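Local coordinates for protein O-methyltransferase family 2 (Planctopirus limnophila, PDB 5I2H) that probably transfers methyl groups from S-adenosyl-L-methionine to hydroxyl groups of small molecules, working as a dimer, and is captured here with the flavone apigenin, at residues 164-167 with 168-172; 15-18 with 19-23. One frame throughout, in Å; residues are numbered along the deposited sequence.

Contact 1 of 2, residues 164-167 with 168-172; sequences SLAG and RAWNV. With AGI (5,7-dihydroxy-2-(4-hydroxyphenyl)-4H-chromen-4-one), chain C.
Leu165 to Gly167 pass straight into Arg168 to Asn171 as two successive turns of one helix. The amide of Ala169 donates to Leu165 O over 3.3 Å, and Trp170 N donates to Ala166 O over 2.8 Å. The next bond of the ladder, Asn171 N to Gly167 O, is weak. Gly167 O has a shorter partner in Asn171 ND2, at 2.8 Å. This donor stands above the carbonyl plane, 35° out of it, while the oxygen lies close to the plane of the Asn171 amide. Asn171 ND2 also donates to Phe104 O of the second subunit. On another side of the helix, the Trp170 ring comes obliquely to Ala166 O, with Trp170 CD1 3.2 Å from that oxygen. The stretch belongs to helix 154-179, which lines the apigenin pocket of this O-methyltransferase. Both methyls of Leu165 pack against the fused rings of the flavone, Leu165 CD2 at 3.9 Å from CAK of the flavone. Arg168 sends its chain the same way: CG is anti to the backbone N (chi1 179°), and a bend at chi3 turns the guanidinium to the ligand. Arg168 NH1 donates to the phenolic OAC of the flavone over 2.7 Å, with that oxygen near the guanidinium plane. Arg168 NH1 also bonds Tyr317 OH. Arg168 NH2 donates to a water at 2.8 Å, and this water makes a weak bond to Leu165 O. A leucine in place of this arginine would probably leave flavone OAC and Tyr317 OH without their shared partner and strip the water of its NH2 partner. Tyr109 of the second subunit packs on Leu165 and Arg168 and is hydrogen-bonded to the flavone.

Contact 2 of 2, residues 15-18 with 19-23; sequences TDVT and PIFDL
An Asx turn leads into helix 18-24, in the family's dimerisation domain. Thr18 to Asp22 then make the first helical turn. Asp16 OD1 accepts two bonds from Thr18. The amide N of Thr18 comes to Asp16 OD1 from above the carboxylate plane at 3.0 Å, and the hydroxyl Thr18 OG1 meets Asp16 OD1 on the syn side at 2.6 Å. This grip fixes the carboxylate over the start of the helix, where the dipole would probably favour its negative charge. Pro19 has no N-H to offer, so the next amide to bond back is that of Ile20, to Val17 O over 2.9 Å. Val17 also packs forward. Its CG2 nears Ile20 CD1, the two side chains crossing at about a right angle. Val17 CG1, at chi1 69°, sits between the backbone N and the carbonyl carbon and meets the edge of the Phe21 ring, 3.7 Å from Phe21 CE2. Tyr109 of the second subunit meets the Phe21 ring edge-to-face. Asp22 turns its carboxylate back across Thr18, Asp22 OD2 coming 3.9 Å from Thr18 CG2, while Asp22 OD1 takes a hydrogen bond from His355 NE2. Asp22 N donates to Thr18 O over 3.1 Å.

From the N terminus, contact 2 (15-18 with 19-23) comes first, at the entry to helix 18-24. Contact 1 (164-167 with 168-172) follows much later, within helix 154-179. Each is local and closes no long loop. They lie in series, neither nesting nor crossing. The fold nevertheless brings them together, with centres about 12 Å apart. Arg168 CB packs on Phe21 CZ at 3.7 Å, and Asn171 CG packs on Val17 CG1 at the same separation. The N-terminal dimerisation region is thus laid against the helix that carries pocket residues. Both contacts touch the second subunit, whose Tyr109 and His97 each reach residues of both.

Contact 1 of 2, residues 164-167 with 168-172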
loop_
_atom_site.group_PDB
_atom_site.type_symbol
_atom_site.label_atom_id
_atom_site.label_comp_id
_atom_site.label_asym_id
_atom_site.label_seq_id
_atom_site.Cartn_x
_atom_site.Cartn_y
_atom_site.Cartn_z
ATOM N N SER A 164 -13.584 -15.471 7.482
ATOM C CA SER A 164 -12.684 -14.341 7.258
ATOM C C SER A 164 -13.454 -13.050 7.034
ATOM O O SER A 164 -13.108 -12.002 7.599
ATOM C CB SER A 164 -11.774 -14.636 6.078
ATOM O OG SER A 164 -10.980 -15.772 6.397
ATOM N N LEU A 165 -14.492 -13.084 6.208
ATOM C CA LEU A 165 -15.321 -11.889 6.060
ATOM C C LEU A 165 -16.116 -11.570 7.327
ATOM O O LEU A 165 -16.525 -10.416 7.515
ATOM C CB LEU A 165 -16.269 -12.038 4.870
ATOM C CG LEU A 165 -15.556 -12.347 3.534
ATOM C CD1 LEU A 165 -16.485 -12.234 2.340
ATOM C CD2 LEU A 165 -14.317 -11.508 3.300
ATOM N N ALA A 166 -16.344 -12.552 8.202
ATOM C CA ALA A 166 -17.155 -12.295 9.387
ATOM C C ALA A 166 -16.485 -11.297 10.317
ATOM O O ALA A 166 -17.184 -10.548 11.020
ATOM C CB ALA A 166 -17.445 -13.601 10.125
ATOM N N GLY A 167 -15.143 -11.262 10.347
ATOM C CA GLY A 167 -14.472 -10.286 11.203
ATOM C C GLY A 167 -14.840 -8.856 10.834
ATOM O O GLY A 167 -15.075 -8.012 11.710
ATOM N N ARG A 168 -14.931 -8.569 9.532
ATOM C CA ARG A 168 -15.394 -7.241 9.141
ATOM C C ARG A 168 -16.829 -7.009 9.602
ATOM O O ARG A 168 -17.149 -5.948 10.141
ATOM C CB ARG A 168 -15.277 -7.018 7.625
ATOM C CG ARG A 168 -15.793 -5.605 7.226
ATOM C CD ARG A 168 -15.575 -5.284 5.748
ATOM N NE ARG A 168 -16.291 -6.260 4.904
ATOM C CZ ARG A 168 -15.938 -6.594 3.668
ATOM N NH1 ARG A 168 -14.872 -6.017 3.107
ATOM N NH2 ARG A 168 -16.651 -7.503 2.998
ATOM N N ALA A 169 -17.702 -8.006 9.434
ATOM C CA ALA A 169 -19.092 -7.836 9.843
ATOM C C ALA A 169 -19.224 -7.578 11.342
ATOM O O ALA A 169 -20.058 -6.754 11.755
ATOM C CB ALA A 169 -19.905 -9.060 9.432
ATOM N N TRP A 170 -18.438 -8.271 12.184
ATOM C CA TRP A 170 -18.563 -7.988 13.617
ATOM C C TRP A 170 -18.173 -6.544 13.922
ATOM O O TRP A 170 -18.684 -5.952 14.877
ATOM C CB TRP A 170 -17.702 -8.926 14.473
ATOM C CG TRP A 170 -18.154 -10.357 14.483
ATOM C CD1 TRP A 170 -17.430 -11.447 14.043
ATOM C CD2 TRP A 170 -19.412 -10.886 14.974
ATOM N NE1 TRP A 170 -18.175 -12.592 14.191
ATOM C CE2 TRP A 170 -19.379 -12.288 14.773
ATOM C CE3 TRP A 170 -20.568 -10.309 15.547
ATOM C CZ2 TRP A 170 -20.458 -13.127 15.142
ATOM C CZ3 TRP A 170 -21.620 -11.139 15.926
ATOM C CH2 TRP A 170 -21.562 -12.524 15.707
ATOM N N ASN A 171 -17.271 -5.959 13.125
ATOM C CA ASN A 171 -16.902 -4.567 13.350
ATOM C C ASN A 171 -17.937 -3.580 12.832
ATOM O O ASN A 171 -18.026 -2.473 13.367
ATOM C CB ASN A 171 -15.560 -4.248 12.693
ATOM C CG ASN A 171 -14.394 -4.713 13.541
ATOM O OD1 ASN A 171 -13.931 -3.970 14.425
ATOM N ND2 ASN A 171 -13.939 -5.968 13.328
ATOM N N VAL A 172 -18.683 -3.917 11.786
ATOM C CA VAL A 172 -19.560 -2.950 11.126
ATOM C C VAL A 172 -21.026 -3.168 11.508
ATOM O O VAL A 172 -21.803 -2.210 11.552
ATOM C CB VAL A 172 -19.400 -3.012 9.595
ATOM C CG1 VAL A 172 -20.325 -1.951 8.910
ATOM C CG2 VAL A 172 -17.911 -2.786 9.204
HETATM C CAG AGI C . -12.208 -13.661 -1.530
HETATM C CAE AGI C . -11.251 -14.647 -1.751
HETATM C CAM AGI C . -11.509 -15.639 -2.693
HETATM O OAB AGI C . -10.555 -16.593 -2.898
HETATM C CAF AGI C . -12.719 -15.647 -3.409
HETATM C CAH AGI C . -13.680 -14.654 -3.188
HETATM C CAP AGI C . -13.413 -13.662 -2.241
HETATM C CAQ AGI C . -14.346 -12.551 -1.910
HETATM O OAL AGI C . -13.747 -11.562 -1.165
HETATM C CAJ AGI C . -15.697 -12.490 -2.296
HETATM C CAR AGI C . -16.479 -11.380 -1.922
HETATM O OAA AGI C . -17.692 -11.318 -2.241
HETATM C CAT AGI C . -15.843 -10.283 -1.102
HETATM C CAS AGI C . -14.413 -10.443 -0.750
HETATM C CAK AGI C . -13.746 -9.483 -0.009
HETATM C CAN AGI C . -14.417 -8.354 0.417
HETATM O OAC AGI C . -13.716 -7.462 1.154
HETATM C CAI AGI C . -15.774 -8.135 0.130
HETATM C CAO AGI C . -16.521 -9.039 -0.607
HETATM O OAD AGI C . -17.816 -8.762 -0.847
HETATM O O HOH W 1 -18.143 -8.786 4.978
#

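Contact 2 of 2, residues 15-18 with 19-23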
loop_
_atom_site.group_PDB
_atom_site.type_symbol
_atom_site.label_atom_id
_atom_site.label_comp_id
_atom_site.label_asym_id
_atom_site.label_seq_id
_atom_site.Cartn_x
_atom_site.Cartn_y
_atom_site.Cartn_z
ATOM N N THR A 15 -12.285 0.401 19.050
ATOM C CA THR A 15 -11.479 1.194 18.132
ATOM C C THR A 15 -12.018 0.954 16.737
ATOM O O THR A 15 -12.778 0.013 16.509
ATOM C CB THR A 15 -9.990 0.804 18.177
ATOM O OG1 THR A 15 -9.868 -0.634 18.144
ATOM C CG2 THR A 15 -9.341 1.325 19.466
ATOM N N ASP A 16 -11.589 1.790 15.800
ATOM C CA ASP A 16 -12.044 1.729 14.414
ATOM C C ASP A 16 -10.992 0.962 13.612
ATOM O O ASP A 16 -9.867 1.436 13.443
ATOM C CB ASP A 16 -12.239 3.134 13.871
ATOM C CG ASP A 16 -12.800 3.166 12.458
ATOM O OD1 ASP A 16 -12.974 2.117 11.840
ATOM O OD2 ASP A 16 -13.095 4.266 11.966
ATOM N N VAL A 17 -11.375 -0.216 13.111
ATOM C CA VAL A 17 -10.468 -1.090 12.373
ATOM C C VAL A 17 -10.154 -0.559 10.978
ATOM O O VAL A 17 -9.225 -1.052 10.318
ATOM C CB VAL A 17 -11.100 -2.501 12.282
ATOM C CG1 VAL A 17 -12.337 -2.470 11.362
ATOM C CG2 VAL A 17 -10.065 -3.556 11.795
ATOM N N THR A 18 -10.893 0.447 10.516
ATOM C CA THR A 18 -10.797 0.868 9.114
ATOM C C THR A 18 -9.372 1.124 8.616
ATOM O O THR A 18 -9.036 0.641 7.522
ATOM C CB THR A 18 -11.682 2.113 8.902
ATOM O OG1 THR A 18 -13.039 1.820 9.287
ATOM C CG2 THR A 18 -11.659 2.549 7.425
ATOM N N PRO A 19 -8.483 1.802 9.345
ATOM C CA PRO A 19 -7.123 2.014 8.796
ATOM C C PRO A 19 -6.374 0.731 8.510
ATOM O O PRO A 19 -5.485 0.732 7.654
ATOM C CB PRO A 19 -6.395 2.798 9.897
ATOM C CG PRO A 19 -7.480 3.262 10.813
ATOM C CD PRO A 19 -8.684 2.447 10.653
ATOM N N ILE A 20 -6.659 -0.354 9.236
ATOM C CA ILE A 20 -5.964 -1.610 8.952
ATOM C C ILE A 20 -6.377 -2.133 7.578
ATOM O O ILE A 20 -5.545 -2.637 6.818
ATOM C CB ILE A 20 -6.227 -2.642 10.065
ATOM C CG1 ILE A 20 -5.529 -2.210 11.357
ATOM C CG2 ILE A 20 -5.770 -4.051 9.601
ATOM C CD1 ILE A 20 -5.998 -2.974 12.601
ATOM N N PHE A 21 -7.670 -2.051 7.243
ATOM C CA PHE A 21 -8.114 -2.471 5.909
ATOM C C PHE A 21 -7.424 -1.642 4.839
ATOM O O PHE A 21 -7.008 -2.167 3.799
ATOM C CB PHE A 21 -9.647 -2.320 5.772
ATOM C CG PHE A 21 -10.430 -3.413 6.449
ATOM C CD1 PHE A 21 -10.426 -4.720 5.935
ATOM C CD2 PHE A 21 -11.197 -3.159 7.542
ATOM C CE1 PHE A 21 -11.148 -5.744 6.554
ATOM C CE2 PHE A 21 -11.936 -4.204 8.169
ATOM C CZ PHE A 21 -11.890 -5.486 7.681
ATOM N N ASP A 22 -7.298 -0.328 5.086
ATOM C CA ASP A 22 -6.711 0.545 4.083
ATOM C C ASP A 22 -5.255 0.193 3.865
ATOM O O ASP A 22 -4.794 0.123 2.712
ATOM C CB ASP A 22 -6.872 2.008 4.505
ATOM C CG ASP A 22 -8.328 2.456 4.536
ATOM O OD1 ASP A 22 -9.183 1.780 3.940
ATOM O OD2 ASP A 22 -8.638 3.495 5.164
ATOM N N LEU A 23 -4.522 -0.056 4.949
ATOM C CA LEU A 23 -3.111 -0.443 4.800
ATOM C C LEU A 23 -3.006 -1.755 4.053
ATOM O O LEU A 23 -2.100 -1.946 3.233
ATOM C CB LEU A 23 -2.434 -0.604 6.166
ATOM C CG LEU A 23 -2.054 0.652 6.928
ATOM C CD1 LEU A 23 -1.815 0.323 8.397
ATOM C CD2 LEU A 23 -0.790 1.232 6.290
#